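Local coordinates for protein NADP-dependent 2-hydroxyacid dehydrogenase (Rhizobium etli, PDB 4XCV) that probably catalyses the NADPH-dependent interconversion of 2-oxoacids and 2-hydroxyacids, holding its cofactor in a Rossmann-type domain, at residues R189-T194 and K217-D222. Residues are numbered along the deposited sequence; the frame is centred on the assembly and turned at random.
Sequences RFLAKT and KKLRRD
Arg220 packs its side chain against the Ala192 and Lys193 carbonyls at the C-terminal end of helix 187-192, its CB 3.3 Å from Ala192 O. Its CG is anti to the backbone N (chi1 -178°) and the chain bends at chi3 (64°), which places one face of the guanidinium against Lys193 O, 3.3 Å from the plane and not hydrogen-bonded to it; a salt bridge to Asp195 holds the charged end. Its own amide donates to the carbonyl just past the helix, Arg220 N to Thr194 O at 3.0 Å. Leu191 and Leu219 supply the branched apolar bulk a buried seam needs, CD2 to CD2 at 3.7 Å, and Leu219 CA makes a CH...O contact of 3.3 Å with Leu191 O. Leu191 CD1 lies against Lys218 CB, while the extended lysine carries NZ to salt bridges with Asp188 and Glu214. Thr194 suits the buried turn because OG1 bonds to Phe190 O (2.9 Å) and its carbon branch meets Leu219 CD2. With an alanine here, Phe190 O would probably keep the Lys193 amide but lose the hydroxyl, and Leu219 CD2 would be less covered. The arrangement joins a helix end, just before strand 196-199, to the loop leading into neighbouring strand 229-232, within the NADPH-binding Rossmann fold but about 11 Å from the cofactor at the Leu191 side chain.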
ATOM      1  N   ARG A 189      16.529  22.390  -2.082  1.00 16.88           N
ATOM      2  CA  ARG A 189      17.271  21.323  -1.468  1.00 17.20           C
ATOM      3  C   ARG A 189      16.396  20.093  -1.232  1.00 16.00           C
ATOM      4  O   ARG A 189      16.833  18.956  -1.420  1.00 15.88           O
ATOM      5  CB  ARG A 189      17.824  21.833  -0.135  1.00 18.60           C
ATOM      6  CG  ARG A 189      18.604  20.826   0.596  1.00 20.00           C
ATOM      7  CD  ARG A 189      19.121  21.455   1.860  1.00 21.54           C
ATOM      8  NE  ARG A 189      19.757  20.427   2.618  1.00 23.19           N
ATOM      9  CZ  ARG A 189      20.232  20.602   3.819  1.00 23.31           C
ATOM     10  NH1 ARG A 189      20.138  21.789   4.397  1.00 23.18           N
ATOM     11  NH2 ARG A 189      20.779  19.564   4.438  1.00 24.52           N
ATOM     12  N   PHE A 190      15.196  20.332  -0.744  1.00 14.46           N
ATOM     13  CA  PHE A 190      14.247  19.259  -0.467  1.00 13.65           C
ATOM     14  C   PHE A 190      13.905  18.551  -1.763  1.00 13.17           C
ATOM     15  O   PHE A 190      13.924  17.326  -1.802  1.00 12.41           O
ATOM     16  CB  PHE A 190      13.006  19.862   0.193  1.00 13.35           C
ATOM     17  CG  PHE A 190      11.777  18.994   0.171  1.00 12.96           C
ATOM     18  CD1 PHE A 190      11.500  18.072   1.186  1.00 13.14           C
ATOM     19  CD2 PHE A 190      10.849  19.102  -0.877  1.00 13.22           C
ATOM     20  CE1 PHE A 190      10.326  17.320   1.124  1.00 12.57           C
ATOM     21  CE2 PHE A 190       9.698  18.349  -0.907  1.00 13.48           C
ATOM     22  CZ  PHE A 190       9.451  17.459   0.087  1.00 13.23           C
ATOM     23  N   LEU A 191      13.625  19.296  -2.833  1.00 13.22           N
ATOM     24  CA  LEU A 191      13.277  18.631  -4.104  1.00 13.55           C
ATOM     25  C   LEU A 191      14.403  17.754  -4.650  1.00 13.95           C
ATOM     26  O   LEU A 191      14.187  16.639  -5.135  1.00 13.47           O
ATOM     27  CB  LEU A 191      12.907  19.663  -5.175  1.00 14.32           C
ATOM     28  CG  LEU A 191      11.600  20.424  -4.933  1.00 14.42           C
ATOM     29  CD1 LEU A 191      11.482  21.576  -5.927  1.00 15.54           C
ATOM     30  CD2 LEU A 191      10.414  19.523  -5.037  1.00 14.19           C
ATOM     31  N   ALA A 192      15.629  18.237  -4.497  1.00 14.48           N
ATOM     32  CA  ALA A 192      16.788  17.498  -4.989  1.00 15.57           C
ATOM     33  C   ALA A 192      17.032  16.168  -4.306  1.00 15.58           C
ATOM     34  O   ALA A 192      17.715  15.301  -4.880  1.00 17.08           O
ATOM     35  CB  ALA A 192      18.026  18.371  -4.857  1.00 16.15           C
ATOM     36  N   LYS A 193      16.476  16.000  -3.113  1.00 15.80           N
ATOM     37  CA  LYS A 193      16.541  14.756  -2.349  1.00 16.41           C
ATOM     38  C   LYS A 193      15.356  13.832  -2.557  1.00 15.22           C
ATOM     39  O   LYS A 193      15.354  12.741  -2.011  1.00 15.39           O
ATOM     40  CB  LYS A 193      16.584  15.087  -0.825  1.00 18.25           C
ATOM     41  CG  LYS A 193      17.811  15.808  -0.338  1.00 20.87           C
ATOM     42  CD  LYS A 193      17.687  16.333   1.097  0.50 21.26           C
ATOM     43  CE  LYS A 193      17.451  15.242   2.138  0.50 21.45           C
ATOM     44  NZ  LYS A 193      18.695  14.520   2.520  0.50 23.10           N
ATOM     45  N   THR A 194      14.350  14.288  -3.283  1.00 13.57           N
ATOM     46  CA  THR A 194      13.057  13.598  -3.375  1.00 12.68           C
ATOM     47  C   THR A 194      12.941  12.745  -4.653  1.00 12.38           C
ATOM     48  O   THR A 194      13.113  13.258  -5.748  1.00 13.22           O
ATOM     49  CB  THR A 194      11.913  14.613  -3.315  1.00 12.37           C
ATOM     50  OG1 THR A 194      11.951  15.272  -2.054  1.00 12.92           O
ATOM     51  CG2 THR A 194      10.586  13.955  -3.463  1.00 11.96           C
ATOM     52  N   LYS A 217      11.717  19.556 -12.762  1.00 16.36           N
ATOM     53  CA  LYS A 217      13.135  19.455 -13.151  1.00 17.70           C
ATOM     54  C   LYS A 217      14.092  19.504 -11.970  1.00 17.15           C
ATOM     55  O   LYS A 217      15.294  19.231 -12.160  1.00 19.67           O
ATOM     56  CB  LYS A 217      13.491  20.531 -14.176  1.00 20.08           C
ATOM     57  CG  LYS A 217      12.904  20.288 -15.559  1.00 22.63           C
ATOM     58  CD  LYS A 217      13.104  21.492 -16.441  1.00 26.07           C
ATOM     59  CE  LYS A 217      12.157  21.492 -17.614  1.00 28.93           C
ATOM     60  NZ  LYS A 217      12.054  20.190 -18.318  1.00 30.48           N
ATOM     61  N   LYS A 218      13.601  19.872 -10.772  1.00 16.28           N
ATOM     62  CA  LYS A 218      14.441  19.899  -9.556  1.00 16.75           C
ATOM     63  C   LYS A 218      14.404  18.605  -8.746  1.00 15.68           C
ATOM     64  O   LYS A 218      15.233  18.398  -7.866  1.00 16.69           O
ATOM     65  CB  LYS A 218      14.027  21.069  -8.684  1.00 18.03           C
ATOM     66  CG  LYS A 218      14.448  22.397  -9.296  1.00 20.52           C
ATOM     67  CD  LYS A 218      13.956  23.532  -8.427  1.00 22.98           C
ATOM     68  CE  LYS A 218      14.287  24.897  -8.962  1.00 26.09           C
ATOM     69  NZ  LYS A 218      13.355  25.833  -8.260  1.00 28.06           N
ATOM     70  N   LEU A 219      13.492  17.700  -9.063  1.00 14.78           N
ATOM     71  CA  LEU A 219      13.407  16.428  -8.343  1.00 14.59           C
ATOM     72  C   LEU A 219      14.614  15.571  -8.637  1.00 15.54           C
ATOM     73  O   LEU A 219      15.302  15.749  -9.660  1.00 17.04           O
ATOM     74  CB  LEU A 219      12.131  15.687  -8.746  1.00 14.13           C
ATOM     75  CG  LEU A 219      10.857  16.327  -8.191  1.00 14.20           C
ATOM     76  CD1 LEU A 219       9.606  15.745  -8.855  1.00 14.77           C
ATOM     77  CD2 LEU A 219      10.773  16.188  -6.683  1.00 14.49           C
ATOM     78  N   ARG A 220      14.883  14.623  -7.751  1.00 15.47           N
ATOM     79  CA  ARG A 220      16.076  13.822  -7.868  1.00 16.82           C
ATOM     80  C   ARG A 220      16.079  13.020  -9.196  1.00 17.93           C
ATOM     81  O   ARG A 220      15.110  12.275  -9.462  1.00 18.62           O
ATOM     82  CB  ARG A 220      16.259  12.917  -6.655  1.00 16.50           C
ATOM     83  CG  ARG A 220      17.538  12.125  -6.765  1.00 18.09           C
ATOM     84  CD  ARG A 220      18.176  11.771  -5.447  0.50 18.82           C
ATOM     85  NE  ARG A 220      17.359  10.900  -4.627  0.50 17.88           N
ATOM     86  CZ  ARG A 220      17.663  10.595  -3.373  0.50 19.03           C
ATOM     87  NH1 ARG A 220      18.771  11.103  -2.820  0.50 20.79           N
ATOM     88  NH2 ARG A 220      16.880   9.793  -2.660  0.50 18.57           N
ATOM     89  N   ARG A 221      17.178  13.145  -9.966  1.00 20.94           N
ATOM     90  CA  ARG A 221      17.296  12.472 -11.293  1.00 23.49           C
ATOM     91  C   ARG A 221      18.080  11.154 -11.236  1.00 25.42           C
ATOM     92  O   ARG A 221      18.020  10.369 -12.200  1.00 28.14           O
ATOM     93  CB  ARG A 221      17.963  13.384 -12.308  1.00 26.80           C
ATOM     94  CG  ARG A 221      17.091  14.550 -12.721  1.00 28.96           C
ATOM     95  CD  ARG A 221      17.894  15.627 -13.411  1.00 34.27           C
ATOM     96  NE  ARG A 221      17.010  16.756 -13.687  1.00 35.52           N
ATOM     97  CZ  ARG A 221      17.222  17.698 -14.592  1.00 39.85           C
ATOM     98  NH1 ARG A 221      18.314  17.684 -15.364  1.00 41.87           N
ATOM     99  NH2 ARG A 221      16.323  18.652 -14.731  1.00 39.24           N
ATOM    100  N   ASP A 222      18.835  10.908 -10.171  1.00 24.56           N
ATOM    101  CA  ASP A 222      19.700   9.747 -10.169  1.00 28.50           C
ATOM    102  C   ASP A 222      19.344   8.789  -9.050  1.00 27.71           C
ATOM    103  O   ASP A 222      20.211   8.114  -8.496  1.00 27.98           O
ATOM    104  CB  ASP A 222      21.175  10.177 -10.110  1.00 31.24           C
ATOM    105  CG  ASP A 222      21.550  10.907  -8.815  1.00 32.76           C
ATOM    106  OD1 ASP A 222      20.658  11.247  -7.998  1.00 31.21           O
ATOM    107  OD2 ASP A 222      22.764  11.154  -8.624  1.00 36.93           O
TER